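Propionate kinase (Francisella tularensis subsp. tularensis, PDB 3KHY) probably catalyses the reversible transfer of a phosphoryl group from ATP to a short-chain carboxylate such as acetate, with magnesium or manganese as cofactor. Local coordinates at residues A144-M149 with G213-T218; R169-H174 with M220-L225. All blocks are in the same frame, centred on the assembly; numbering follows the deposited sequence.

Contact 1: residues A144-M149 with G213-T218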
loop_
_atom_site.group_PDB
_atom_site.type_symbol
_atom_site.label_atom_id
_atom_site.label_comp_id
_atom_site.label_asym_id
_atom_site.label_seq_id
_atom_site.Cartn_x
_atom_site.Cartn_y
_atom_site.Cartn_z
ATOM N N ALA A 144 11.299 14.291 10.046
ATOM C CA ALA A 144 12.769 14.205 10.112
ATOM C C ALA A 144 13.294 12.801 10.435
ATOM O O ALA A 144 14.243 12.324 9.800
ATOM C CB ALA A 144 13.312 15.206 11.119
ATOM N N PHE A 145 12.685 12.150 11.426
ATOM C CA PHE A 145 13.124 10.819 11.865
ATOM C C PHE A 145 13.193 9.815 10.709
ATOM O O PHE A 145 14.060 8.944 10.684
ATOM C CB PHE A 145 12.208 10.283 12.984
ATOM C CG PHE A 145 12.702 8.992 13.616
ATOM C CD1 PHE A 145 13.966 8.928 14.190
ATOM C CD2 PHE A 145 11.887 7.864 13.672
ATOM C CE1 PHE A 145 14.424 7.754 14.782
ATOM C CE2 PHE A 145 12.337 6.679 14.262
ATOM C CZ PHE A 145 13.624 6.633 14.814
ATOM N N HIS A 146 12.292 9.949 9.740
ATOM C CA HIS A 146 12.209 8.972 8.659
ATOM C C HIS A 146 13.191 9.246 7.515
ATOM O O HIS A 146 13.264 8.488 6.541
ATOM C CB HIS A 146 10.770 8.881 8.134
ATOM C CG HIS A 146 9.766 8.541 9.198
ATOM N ND1 HIS A 146 9.850 7.394 9.962
ATOM C CD2 HIS A 146 8.659 9.196 9.619
ATOM C CE1 HIS A 146 8.831 7.354 10.803
ATOM N NE2 HIS A 146 8.099 8.440 10.622
ATOM N N GLN A 147 13.970 10.311 7.643
ATOM C CA GLN A 147 14.888 10.676 6.569
ATOM C C GLN A 147 16.072 9.709 6.435
ATOM O O GLN A 147 16.849 9.808 5.501
ATOM C CB GLN A 147 15.343 12.134 6.694
ATOM C CG GLN A 147 14.275 13.119 6.243
ATOM C CD GLN A 147 13.956 12.965 4.763
ATOM O OE1 GLN A 147 14.813 13.182 3.908
ATOM N NE2 GLN A 147 12.732 12.556 4.459
ATOM N N THR A 148 16.188 8.753 7.346
ATOM C CA THR A 148 17.136 7.657 7.143
ATOM C C THR A 148 16.615 6.526 6.247
ATOM O O THR A 148 17.350 5.594 5.938
ATOM C CB THR A 148 17.580 7.053 8.484
ATOM O OG1 THR A 148 16.420 6.815 9.290
ATOM C CG2 THR A 148 18.510 8.007 9.220
HETATM N N MSE A 149 15.349 6.567 5.837
HETATM C CA MSE A 149 14.873 5.531 4.922
HETATM C C MSE A 149 15.662 5.584 3.613
HETATM O O MSE A 149 15.793 6.647 3.013
HETATM C CB MSE A 149 13.390 5.719 4.575
HETATM C CG MSE A 149 12.397 5.470 5.658
HETATM SE SE MSE A 149 10.643 5.439 4.755
HETATM C CE MSE A 149 10.480 7.359 4.416
ATOM N N GLY A 213 18.181 1.904 16.039
ATOM C CA GLY A 213 17.768 3.241 16.417
ATOM C C GLY A 213 17.318 4.145 15.280
ATOM O O GLY A 213 16.849 5.254 15.540
ATOM N N LYS A 214 17.457 3.689 14.035
ATOM C CA LYS A 214 17.091 4.495 12.867
ATOM C C LYS A 214 15.890 3.943 12.079
ATOM O O LYS A 214 15.783 2.742 11.853
ATOM C CB LYS A 214 18.282 4.623 11.925
ATOM C CG LYS A 214 19.482 5.343 12.546
ATOM C CD LYS A 214 20.658 5.371 11.575
ATOM C CE LYS A 214 21.819 6.161 12.163
ATOM N NZ LYS A 214 22.684 6.747 11.091
ATOM N N SER A 215 14.995 4.836 11.665
ATOM C CA SER A 215 13.857 4.461 10.827
ATOM C C SER A 215 14.354 3.915 9.477
ATOM O O SER A 215 15.191 4.534 8.822
ATOM C CB SER A 215 12.937 5.672 10.601
ATOM O OG SER A 215 11.894 5.346 9.684
ATOM N N ILE A 216 13.862 2.744 9.079
ATOM C CA ILE A 216 14.205 2.172 7.787
ATOM C C ILE A 216 12.977 2.058 6.881
ATOM O O ILE A 216 13.107 1.978 5.665
ATOM C CB ILE A 216 14.898 0.790 7.941
ATOM C CG1 ILE A 216 15.525 0.340 6.623
ATOM C CG2 ILE A 216 13.915 -0.276 8.436
ATOM C CD1 ILE A 216 16.422 -0.889 6.789
ATOM N N ASP A 217 11.781 2.050 7.475
ATOM C CA ASP A 217 10.541 1.972 6.689
ATOM C C ASP A 217 9.414 2.447 7.598
ATOM O O ASP A 217 9.511 2.342 8.811
ATOM C CB ASP A 217 10.311 0.531 6.219
ATOM C CG ASP A 217 9.362 0.421 5.012
ATOM O OD1 ASP A 217 8.718 1.417 4.603
ATOM O OD2 ASP A 217 9.245 -0.706 4.488
ATOM N N THR A 218 8.355 2.989 7.012
ATOM C CA THR A 218 7.237 3.473 7.797
ATOM C C THR A 218 6.003 3.517 6.918
ATOM O O THR A 218 6.107 3.528 5.678
ATOM C CB THR A 218 7.549 4.860 8.387
ATOM O OG1 THR A 218 6.563 5.198 9.347
ATOM C CG2 THR A 218 7.592 5.919 7.279
HETATM O O HOH W 1 16.068 7.638 11.829
#

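Contact 2: residues R169-H174 with M220-L225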
loop_
_atom_site.group_PDB
_atom_site.type_symbol
_atom_site.label_atom_id
_atom_site.label_comp_id
_atom_site.label_asym_id
_atom_site.label_seq_id
_atom_site.Cartn_x
_atom_site.Cartn_y
_atom_site.Cartn_z
ATOM N N ARG A 169 7.513 11.356 -2.910
ATOM C CA ARG A 169 8.101 10.130 -2.344
ATOM C C ARG A 169 7.450 9.917 -0.980
ATOM O O ARG A 169 6.695 10.766 -0.506
ATOM C CB ARG A 169 9.616 10.283 -2.145
ATOM C CG ARG A 169 9.948 11.397 -1.143
ATOM C CD ARG A 169 11.395 11.878 -1.166
ATOM N NE ARG A 169 12.361 10.908 -0.652
ATOM C CZ ARG A 169 13.334 10.363 -1.382
ATOM N NH1 ARG A 169 13.451 10.693 -2.664
ATOM N NH2 ARG A 169 14.191 9.485 -0.839
ATOM N N LYS A 170 7.738 8.782 -0.355
ATOM C CA LYS A 170 7.292 8.547 1.001
ATOM C C LYS A 170 8.129 9.376 1.979
ATOM O O LYS A 170 9.362 9.314 1.942
ATOM C CB LYS A 170 7.434 7.063 1.338
ATOM C CG LYS A 170 7.121 6.743 2.812
ATOM C CD LYS A 170 7.241 5.250 3.064
ATOM C CE LYS A 170 5.945 4.569 2.641
ATOM N NZ LYS A 170 5.870 3.176 3.085
ATOM N N TYR A 171 7.462 10.156 2.830
ATOM C CA TYR A 171 8.120 10.855 3.944
ATOM C C TYR A 171 7.742 10.273 5.302
ATOM O O TYR A 171 8.522 10.338 6.248
ATOM C CB TYR A 171 7.763 12.350 3.948
ATOM C CG TYR A 171 8.290 13.072 2.742
ATOM C CD1 TYR A 171 9.603 13.510 2.694
ATOM C CD2 TYR A 171 7.484 13.297 1.637
ATOM C CE1 TYR A 171 10.108 14.158 1.568
ATOM C CE2 TYR A 171 7.976 13.948 0.516
ATOM C CZ TYR A 171 9.288 14.376 0.489
ATOM O OH TYR A 171 9.780 15.021 -0.636
ATOM N N GLY A 172 6.535 9.731 5.411
ATOM C CA GLY A 172 6.043 9.258 6.695
ATOM C C GLY A 172 5.707 10.415 7.622
ATOM O O GLY A 172 5.820 11.582 7.224
ATOM N N ALA A 173 5.261 10.100 8.840
ATOM C CA ALA A 173 5.039 11.115 9.871
ATOM C C ALA A 173 5.023 10.451 11.249
ATOM O O ALA A 173 5.508 9.324 11.386
ATOM C CB ALA A 173 3.746 11.922 9.596
ATOM N N HIS A 174 4.452 11.117 12.255
ATOM C CA HIS A 174 4.602 10.679 13.646
ATOM C C HIS A 174 6.077 10.494 14.010
ATOM O O HIS A 174 6.402 9.771 14.952
ATOM C CB HIS A 174 3.872 9.351 13.896
ATOM C CG HIS A 174 2.384 9.483 14.007
ATOM N ND1 HIS A 174 1.525 8.444 13.713
ATOM C CD2 HIS A 174 1.603 10.520 14.396
ATOM C CE1 HIS A 174 0.279 8.838 13.906
ATOM N NE2 HIS A 174 0.297 10.093 14.321
HETATM N N MSE A 220 3.078 5.713 6.765
HETATM C CA MSE A 220 2.512 6.914 6.124
HETATM C C MSE A 220 3.304 7.267 4.864
HETATM O O MSE A 220 4.368 6.719 4.643
HETATM C CB MSE A 220 2.436 8.091 7.097
HETATM C CG MSE A 220 1.280 7.947 8.087
HETATM SE SE MSE A 220 1.437 9.172 9.586
HETATM C CE MSE A 220 -0.387 9.011 10.294
ATOM N N GLY A 221 2.792 8.154 4.020
ATOM C CA GLY A 221 3.410 8.316 2.712
ATOM C C GLY A 221 3.921 9.716 2.475
ATOM O O GLY A 221 4.691 10.255 3.276
ATOM N N LEU A 222 3.493 10.297 1.365
ATOM C CA LEU A 222 3.732 11.715 1.094
ATOM C C LEU A 222 3.155 12.547 2.226
ATOM O O LEU A 222 3.798 13.475 2.724
ATOM C CB LEU A 222 3.062 12.106 -0.228
ATOM C CG LEU A 222 3.222 13.535 -0.765
ATOM C CD1 LEU A 222 4.637 13.741 -1.270
ATOM C CD2 LEU A 222 2.229 13.752 -1.899
ATOM N N THR A 223 1.936 12.198 2.636
ATOM C CA THR A 223 1.260 12.859 3.751
ATOM C C THR A 223 0.826 11.817 4.783
ATOM O O THR A 223 0.997 10.620 4.555
ATOM C CB THR A 223 0.008 13.618 3.280
ATOM O OG1 THR A 223 -1.079 12.696 3.142
ATOM C CG2 THR A 223 0.262 14.345 1.957
ATOM N N PRO A 224 0.244 12.262 5.913
ATOM C CA PRO A 224 -0.248 11.324 6.936
ATOM C C PRO A 224 -1.562 10.588 6.588
ATOM O O PRO A 224 -2.152 9.968 7.476
ATOM C CB PRO A 224 -0.464 12.227 8.173
ATOM C CG PRO A 224 0.369 13.474 7.895
ATOM C CD PRO A 224 0.263 13.652 6.406
ATOM N N LEU A 225 -2.009 10.646 5.337
ATOM C CA LEU A 225 -3.195 9.887 4.910
ATOM C C LEU A 225 -2.945 8.377 4.720
ATOM O O LEU A 225 -3.844 7.563 4.933
ATOM C CB LEU A 225 -3.738 10.460 3.601
ATOM C CG LEU A 225 -4.867 9.673 2.931
ATOM C CD1 LEU A 225 -6.098 9.606 3.837
ATOM C CD2 LEU A 225 -5.215 10.305 1.600
HETATM O O HOH W 2 4.001 13.187 5.821
HETATM O O HOH W 3 4.715 7.168 9.277
#

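Contact 1: residues A144-M149 with G213-T218
The imidazole of H146 lies with one face against the methyl of T218: CG2 of T218 sits 3.9 Å from the centroid of the H146 ring and 12° off its normal, a CH-pi contact over the centre. At the edge of the same ring, and in its plane, ND1 of H146 meets OG of S215 at 2.9 Å in an almost straight hydrogen bond (177°), in which either atom could be the donor. S215 reaches this point because its OG is turned anti to its own backbone N (chi1 175°). NE2 of H146 bonds to the carbonyl O of A173, so both ring nitrogens are held and the rotation of the ring is fixed. The F145 ring receives CB of S215 over one face, 4.2 Å from the centroid, while O of G213 approaches its edge, 3.6 Å from CE1 of F145; H178, K179 and S182 of helix 175-188 also pack on this phenyl.

Residues 213-218 include an outermost strand, 214-218, of the five-stranded mixed sheet in an acetokinase-family fold of the actin-like ATPase clan, and the loop that follows strand 137-141 runs against it.

Here OG1 of T148 donates to O of S215 at 2.6 Å, within the carbonyl plane and on a lone pair. A water binds the same threonine OG1, donates to O of F145, and accepts from N of S215, 3.0 Å away. The selenomethionine M149 lays CG 3.6 Å from O of I216, a buried carbonyl with no polar partner in the model; its SE reaches the methyl of T218, CG2 4.0 Å away, and the bend at chi3 turns only the terminal CE. D217 points away from the loop; its OD2 bonds to Y310 OH and forms a salt bridge with K302 of the second subunit.

Contact 2: residues R169-H174 with M220-L225
The selenomethionine M220 and the imidazole of H174 meet at a slant, SE of M220 lying over one ring face, offset toward the rim and 4.5 Å from the centroid of the H174 ring. Beyond CG the M220 chain is extended (chi3 166°), which carries its CE past the selenium to 3.7 Å from CE1 of H174. On the way SE packs against CB of A173 at 3.6 Å, and that methyl also touches CG of P224. Y171 and L222 behave differently: they run side by side, pointing the same way, with CD1 of L222 in the plane of the phenol ring at its edge, 3.8 Å from CE2 of Y171. CG of R169, from the same segment as Y171, lies over one face of this ring, toward its rim.

Between the two groups the backbones are pinned at a single oxygen. O of G221 accepts from N of Y171 at 2.8 Å, a donor standing well above the carbonyl plane, and from N of G172 at 2.9 Å, in that plane and on a lone pair. A water donates to O of G172 and O of L222, bridging the two loops, while the aliphatic part of K170 lies along O of M220, with CG of K170 3.3 Å away; its NZ bonds to O of T218.

H174, predicted to stabilise the transition state, bonds through ND1 to S206 of strand 205-211 and stacks on H200 at the end of strand 196-201. It also stands at the N-cap position of helix 175-188, so the contact joins the start of that helix to the loop leaving strand 214-218, with R169 packed on helix 151-154.

Contacts 1 and 2 have centres 11 Å apart and are interleaved along the chain: 144-149, 169-174, 213-218, 220-225. The probable H146-A173 and K170-T218 hydrogen bonds, 2.8 Å from NE2 to O and 2.6 Å from NZ to O, tie the two together. Packing adds to this where CE of M149 comes 3.3 Å from O of K170. Contact 2 holds H174, a predicted transition-state stabiliser, and contact 1 lies next to it: the side chain of H146 is about 5 Å from that of H174 and about 7 Å from that of D142, the predicted proton donor/acceptor. In contact 2 P224 lies about 3 Å, side chain to side chain, from R233, another predicted transition-state stabiliser.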